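PDB 3PNZ: phosphotriesterase family protein from Listeria monocytogenes serotype 4b str. H7858, which probably hydrolyses phosphorylated sugar lactones at a two-zinc centre in an amidohydrolase-type TIM barrel. Local coordinates for residues D238-I243 with E289-K294; V52-D57 with Y279-H284. All coordinates share one frame; numbering follows the deposited sequence.

Contact 1: D238-I243 with E289-K294; sequences DGIAKI and EYIAKK. With PO4 (phosphate ion), chain L.
Ile240, in the loop after strand 234-237, packs on helix 289-305 through Tyr290 and Ile291. Its CB already lies against the helix, 4.0 Å from CD1 of Ile291. From there the side chain forks. CG2, anti to the backbone N, makes the closest approaches of this side chain: it sits 3.8 Å from CG1 of Ile291 and also meets CE2 of Tyr290 at the ring edge, near the ring plane. CG1 skirts CD1 of Ile291 at 4.2 Å and then leads CD1 of Ile240 away from the helix. Ile240 crosses both Tyr290 and Ile291 at about a right angle, and Trp295, one turn on, adds a further apolar neighbour to Ile240 and Tyr290. Ala241 brings its methyl CB obliquely to the same ring, 3.6 Å from CE2 of Tyr290. The phenol reaches this place because CG of Tyr290 stands anti to its backbone N (chi1 -177°).

A type II turn from Gly239 to Lys242, closed by Lys242 N to Gly239 O, places Ile240 and Ala241 at its two corners and so presents both to the helix. The extended Lys242 runs another way, and its NZ donates to O3 of a phosphate ion at 2.8 Å and to the carbonyl of Asp272, a zinc ligand. Tyr278, Tyr245, Lys244 and Arg275 also hold the phosphate. Ahead of the turn, Asp238 accepts a hydrogen bond from zinc ligand His215. Between loop and helix the chemistry is wholly apolar, while Asp238 and Lys242 turn their polar ends to the metal centre and the anion; the phosphate, probably from the crystallisation liquor, may mark where the phosphate of a sugar lactone would bind.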
loop_
_atom_site.group_PDB
_atom_site.type_symbol
_atom_site.label_atom_id
_atom_site.label_comp_id
_atom_site.label_asym_id
_atom_site.label_seq_id
_atom_site.Cartn_x
_atom_site.Cartn_y
_atom_site.Cartn_z
ATOM N N ASP A 238 1.130 0.601 9.102
ATOM C CA ASP A 238 0.594 -0.607 8.477
ATOM C C ASP A 238 1.214 -1.883 9.018
ATOM O O ASP A 238 1.109 -2.945 8.406
ATOM C CB ASP A 238 0.724 -0.524 6.951
ATOM C CG ASP A 238 2.083 -0.043 6.517
ATOM O OD1 ASP A 238 3.080 -0.592 7.026
ATOM O OD2 ASP A 238 2.165 0.882 5.678
ATOM N N GLY A 239 1.847 -1.772 10.180
ATOM C CA GLY A 239 2.397 -2.931 10.861
ATOM C C GLY A 239 1.624 -3.313 12.115
ATOM O O GLY A 239 2.196 -3.888 13.047
ATOM N N ILE A 240 0.325 -3.003 12.145
ATOM C CA ILE A 240 -0.512 -3.364 13.281
ATOM C C ILE A 240 -0.377 -4.851 13.569
ATOM O O ILE A 240 -0.389 -5.675 12.646
ATOM C CB ILE A 240 -2.002 -3.043 13.029
ATOM C CG1 ILE A 240 -2.200 -1.549 12.751
ATOM C CG2 ILE A 240 -2.867 -3.508 14.209
ATOM C CD1 ILE A 240 -1.602 -0.629 13.807
ATOM N N ALA A 241 -0.240 -5.171 14.854
ATOM C CA ALA A 241 -0.109 -6.544 15.346
ATOM C C ALA A 241 1.276 -7.154 15.138
ATOM O O ALA A 241 1.510 -8.293 15.539
ATOM C CB ALA A 241 -1.187 -7.449 14.742
ATOM N N LYS A 242 2.192 -6.417 14.516
ATOM C CA LYS A 242 3.522 -6.979 14.257
ATOM C C LYS A 242 4.429 -6.819 15.473
ATOM O O LYS A 242 5.317 -5.964 15.518
ATOM C CB LYS A 242 4.132 -6.405 12.970
ATOM C CG LYS A 242 3.249 -6.726 11.755
ATOM C CD LYS A 242 3.949 -6.491 10.429
ATOM C CE LYS A 242 2.978 -6.764 9.264
ATOM N NZ LYS A 242 3.662 -6.736 7.940
ATOM N N ILE A 243 4.175 -7.662 16.471
ATOM C CA ILE A 243 4.864 -7.586 17.751
ATOM C C ILE A 243 6.367 -7.774 17.601
ATOM O O ILE A 243 7.146 -7.257 18.402
ATOM C CB ILE A 243 4.304 -8.631 18.747
ATOM C CG1 ILE A 243 2.787 -8.472 18.889
ATOM C CG2 ILE A 243 4.992 -8.505 20.102
ATOM C CD1 ILE A 243 2.353 -7.070 19.312
ATOM N N GLU A 289 -9.369 -10.024 9.770
ATOM C CA GLU A 289 -10.353 -9.681 10.789
ATOM C C GLU A 289 -9.725 -8.850 11.899
ATOM O O GLU A 289 -10.407 -8.084 12.568
ATOM C CB GLU A 289 -10.965 -10.940 11.411
ATOM C CG GLU A 289 -9.982 -11.737 12.262
ATOM C CD GLU A 289 -10.641 -12.866 13.042
ATOM O OE1 GLU A 289 -9.983 -13.406 13.959
ATOM O OE2 GLU A 289 -11.804 -13.216 12.737
ATOM N N TYR A 290 -8.421 -9.014 12.100
ATOM C CA TYR A 290 -7.792 -8.506 13.318
ATOM C C TYR A 290 -8.027 -7.029 13.598
ATOM O O TYR A 290 -8.459 -6.665 14.688
ATOM C CB TYR A 290 -6.292 -8.796 13.352
ATOM C CG TYR A 290 -5.677 -8.320 14.649
ATOM C CD1 TYR A 290 -5.795 -9.072 15.810
ATOM C CD2 TYR A 290 -5.016 -7.102 14.722
ATOM C CE1 TYR A 290 -5.244 -8.633 17.009
ATOM C CE2 TYR A 290 -4.467 -6.652 15.919
ATOM C CZ TYR A 290 -4.585 -7.421 17.054
ATOM O OH TYR A 290 -4.049 -6.975 18.242
ATOM N N ILE A 291 -7.727 -6.169 12.628
ATOM C CA ILE A 291 -7.776 -4.734 12.895
ATOM C C ILE A 291 -9.187 -4.260 13.239
ATOM O O ILE A 291 -9.393 -3.606 14.257
ATOM C CB ILE A 291 -7.161 -3.909 11.746
ATOM C CG1 ILE A 291 -5.657 -4.205 11.657
ATOM C CG2 ILE A 291 -7.391 -2.418 11.962
ATOM C CD1 ILE A 291 -4.984 -3.585 10.441
ATOM N N ALA A 292 -10.154 -4.613 12.397
ATOM C CA ALA A 292 -11.548 -4.249 12.639
ATOM C C ALA A 292 -12.093 -4.868 13.933
ATOM O O ALA A 292 -12.795 -4.210 14.701
ATOM C CB ALA A 292 -12.403 -4.667 11.445
ATOM N N LYS A 293 -11.744 -6.122 14.185
ATOM C CA LYS A 293 -12.345 -6.879 15.285
ATOM C C LYS A 293 -11.719 -6.591 16.646
ATOM O O LYS A 293 -12.427 -6.452 17.645
ATOM C CB LYS A 293 -12.273 -8.375 14.982
ATOM C CG LYS A 293 -13.071 -9.257 15.924
ATOM C CD LYS A 293 -12.958 -10.712 15.499
ATOM C CE LYS A 293 -13.868 -11.611 16.319
ATOM N NZ LYS A 293 -13.771 -13.028 15.863
ATOM N N LYS A 294 -10.395 -6.479 16.680
ATOM C CA LYS A 294 -9.668 -6.393 17.942
ATOM C C LYS A 294 -8.901 -5.083 18.154
ATOM O O LYS A 294 -8.909 -4.521 19.258
ATOM C CB LYS A 294 -8.711 -7.586 18.060
ATOM C CG LYS A 294 -9.415 -8.940 18.023
ATOM C CD LYS A 294 -8.412 -10.086 18.115
ATOM C CE LYS A 294 -9.099 -11.445 18.054
ATOM N NZ LYS A 294 -8.113 -12.567 17.973
HETATM P P PO4 L . 6.813 -8.822 7.378
HETATM O O1 PO4 L . 7.588 -10.057 7.752
HETATM O O2 PO4 L . 6.140 -9.062 6.044
HETATM O O3 PO4 L . 5.740 -8.555 8.408
HETATM O O4 PO4 L . 7.736 -7.626 7.260
#

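Contact 2: V52-D57 with Y279-H284; sequences VQDFAD and YKHYGH
Asp54, on helix 45-57, has the most surface buried here, and its carboxylate takes the imidazole of His281 from the short helix 280-283. NE2 of His281 donates to OD2 of Asp54 across 2.8 Å. The bond is bent, with an N-H...O angle of 144°: the oxygen lies in the plane of the ring, while the nitrogen approaches on the syn side of the carboxylate, 24° out of its plane. Carboxylate and imidazole planes are twisted by 42° against each other. The two side chains arrive from opposite directions.

Lys280 runs alongside as a fully extended chain. Its CD packs 3.6 Å from OD2 of Asp54, and its CG lies over one face of the His281 ring, offset toward the rim. The ammonium group passes the carboxylate at 4.2 Å (NZ to OD2), beyond a salt bridge; its direct ionic partner is Glu289. A water connects the three side chains, donating to OD1 of Asp54 and accepting from NZ of Lys280 at 2.9 Å, with a weak further bond from NE2 of His281. The carboxylate of Asp51 accepts the backbone N-H groups of Lys280 and His281, fastening this weakly bonded turn to helix 45-57.

This is a His-carboxylate pair in a small surface polar network joining helix 45-57 to the connection that follows strand 267-269. Donation from NE2 requires a proton on that nitrogen but does not tell a neutral ring from a cation; Asp54 would favour the charged form and Lys280 would probably oppose it. Lys280 may also lessen the aspartate charge at a distance.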
loop_
_atom_site.group_PDB
_atom_site.type_symbol
_atom_site.label_atom_id
_atom_site.label_comp_id
_atom_site.label_asym_id
_atom_site.label_seq_id
_atom_site.Cartn_x
_atom_site.Cartn_y
_atom_site.Cartn_z
ATOM N N VAL A 52 -10.851 -12.065 3.410
ATOM C CA VAL A 52 -11.535 -10.885 2.889
ATOM C C VAL A 52 -13.016 -10.916 3.291
ATOM O O VAL A 52 -13.605 -9.889 3.642
ATOM C CB VAL A 52 -11.375 -10.768 1.358
ATOM C CG1 VAL A 52 -12.189 -9.588 0.815
ATOM C CG2 VAL A 52 -9.908 -10.616 0.997
ATOM N N GLN A 53 -13.613 -12.103 3.268
ATOM C CA GLN A 53 -14.999 -12.249 3.709
ATOM C C GLN A 53 -15.172 -11.917 5.196
ATOM O O GLN A 53 -16.179 -11.334 5.588
ATOM C CB GLN A 53 -15.531 -13.651 3.397
ATOM C CG GLN A 53 -17.031 -13.819 3.631
ATOM C CD GLN A 53 -17.867 -12.949 2.700
ATOM O OE1 GLN A 53 -17.788 -13.072 1.476
ATOM N NE2 GLN A 53 -18.660 -12.063 3.276
ATOM N N ASP A 54 -14.195 -12.280 6.029
ATOM C CA ASP A 54 -14.241 -11.890 7.436
ATOM C C ASP A 54 -14.298 -10.368 7.568
ATOM O O ASP A 54 -15.050 -9.827 8.379
ATOM C CB ASP A 54 -13.018 -12.410 8.192
ATOM C CG ASP A 54 -13.055 -13.910 8.419
ATOM O OD1 ASP A 54 -14.163 -14.493 8.431
ATOM O OD2 ASP A 54 -11.968 -14.504 8.599
ATOM N N PHE A 55 -13.468 -9.690 6.782
ATOM C CA PHE A 55 -13.420 -8.227 6.752
ATOM C C PHE A 55 -14.796 -7.691 6.370
ATOM O O PHE A 55 -15.353 -6.833 7.049
ATOM C CB PHE A 55 -12.354 -7.795 5.743
ATOM C CG PHE A 55 -12.212 -6.301 5.564
ATOM C CD1 PHE A 55 -11.752 -5.493 6.596
ATOM C CD2 PHE A 55 -12.463 -5.722 4.324
ATOM C CE1 PHE A 55 -11.590 -4.119 6.410
ATOM C CE2 PHE A 55 -12.306 -4.356 4.125
ATOM C CZ PHE A 55 -11.864 -3.552 5.172
ATOM N N ALA A 56 -15.347 -8.223 5.291
ATOM C CA ALA A 56 -16.681 -7.830 4.845
ATOM C C ALA A 56 -17.718 -8.031 5.953
ATOM O O ALA A 56 -18.542 -7.150 6.214
ATOM C CB ALA A 56 -17.066 -8.610 3.599
ATOM N N ASP A 57 -17.660 -9.186 6.616
ATOM C CA ASP A 57 -18.614 -9.505 7.680
ATOM C C ASP A 57 -18.532 -8.525 8.851
ATOM O O ASP A 57 -19.509 -8.328 9.570
ATOM C CB ASP A 57 -18.426 -10.950 8.168
ATOM C CG ASP A 57 -18.817 -11.981 7.117
ATOM O OD1 ASP A 57 -19.495 -11.610 6.133
ATOM O OD2 ASP A 57 -18.452 -13.169 7.276
ATOM N N TYR A 279 -2.436 -14.649 7.680
ATOM C CA TYR A 279 -3.825 -14.887 7.307
ATOM C C TYR A 279 -4.466 -15.912 8.233
ATOM O O TYR A 279 -3.858 -16.931 8.567
ATOM C CB TYR A 279 -3.910 -15.364 5.857
ATOM C CG TYR A 279 -4.157 -14.250 4.865
ATOM C CD1 TYR A 279 -3.155 -13.331 4.542
ATOM C CD2 TYR A 279 -5.391 -14.120 4.244
ATOM C CE1 TYR A 279 -3.389 -12.302 3.631
ATOM C CE2 TYR A 279 -5.634 -13.106 3.341
ATOM C CZ TYR A 279 -4.637 -12.205 3.030
ATOM O OH TYR A 279 -4.916 -11.203 2.128
ATOM N N LYS A 280 -5.693 -15.628 8.651
ATOM C CA LYS A 280 -6.442 -16.535 9.496
ATOM C C LYS A 280 -6.653 -17.866 8.775
ATOM O O LYS A 280 -6.462 -18.943 9.351
ATOM C CB LYS A 280 -7.787 -15.909 9.866
ATOM C CG LYS A 280 -8.630 -16.743 10.815
ATOM C CD LYS A 280 -9.929 -16.036 11.163
ATOM C CE LYS A 280 -10.749 -16.839 12.168
ATOM N NZ LYS A 280 -12.067 -16.187 12.443
ATOM N N HIS A 281 -7.017 -17.794 7.501
ATOM C CA HIS A 281 -7.435 -19.000 6.787
ATOM C C HIS A 281 -6.334 -19.693 5.988
ATOM O O HIS A 281 -6.593 -20.653 5.263
ATOM C CB HIS A 281 -8.679 -18.707 5.941
ATOM C CG HIS A 281 -9.843 -18.252 6.760
ATOM N ND1 HIS A 281 -10.690 -19.133 7.397
ATOM C CD2 HIS A 281 -10.271 -17.011 7.092
ATOM C CE1 HIS A 281 -11.604 -18.455 8.068
ATOM N NE2 HIS A 281 -11.372 -17.166 7.899
ATOM N N TYR A 282 -5.103 -19.210 6.118
ATOM C CA TYR A 282 -3.955 -19.990 5.679
ATOM C C TYR A 282 -3.329 -20.595 6.935
ATOM O O TYR A 282 -3.547 -21.762 7.240
ATOM C CB TYR A 282 -2.910 -19.131 4.969
ATOM C CG TYR A 282 -3.174 -18.672 3.537
ATOM C CD1 TYR A 282 -2.624 -19.356 2.455
ATOM C CD2 TYR A 282 -3.880 -17.497 3.273
ATOM C CE1 TYR A 282 -2.812 -18.911 1.142
ATOM C CE2 TYR A 282 -4.069 -17.039 1.956
ATOM C CZ TYR A 282 -3.529 -17.756 0.903
ATOM O OH TYR A 282 -3.689 -17.318 -0.394
ATOM N N GLY A 283 -2.568 -19.787 7.674
ATOM C CA GLY A 283 -1.819 -20.278 8.822
ATOM C C GLY A 283 -2.336 -19.916 10.205
ATOM O O GLY A 283 -1.589 -19.981 11.185
ATOM N N HIS A 284 -3.610 -19.546 10.294
ATOM C CA HIS A 284 -4.248 -19.258 11.579
ATOM C C HIS A 284 -3.637 -18.067 12.305
ATOM O O HIS A 284 -3.581 -18.034 13.535
ATOM C CB HIS A 284 -4.262 -20.508 12.469
ATOM C CG HIS A 284 -4.836 -21.711 11.790
ATOM N ND1 HIS A 284 -4.050 -22.699 11.238
ATOM C CD2 HIS A 284 -6.119 -22.068 11.546
ATOM C CE1 HIS A 284 -4.825 -23.622 10.696
ATOM N NE2 HIS A 284 -6.083 -23.263 10.869
HETATM O O HOH W 1 -13.779 -16.748 10.185
#

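In the fold
From the N terminus, the chain first supplies helix 45-57, then runs through most of the barrel strands before reaching the loop 238-243 that follows strand 234-237. Segment 279-284 next returns to the early helix, closing the 221-residue span of contact 2; helix 289-305 follows and closes the much shorter span of contact 1. The segments alternate, so the two closures cross rather than nest. Their centres lie about 12 Å apart and are joined directly: NZ of Lys280 forms a salt bridge with OE2 of Glu289, and Glu289 also packs on Asp54. Together they tie the loop and helices late in the barrel to its first long helix.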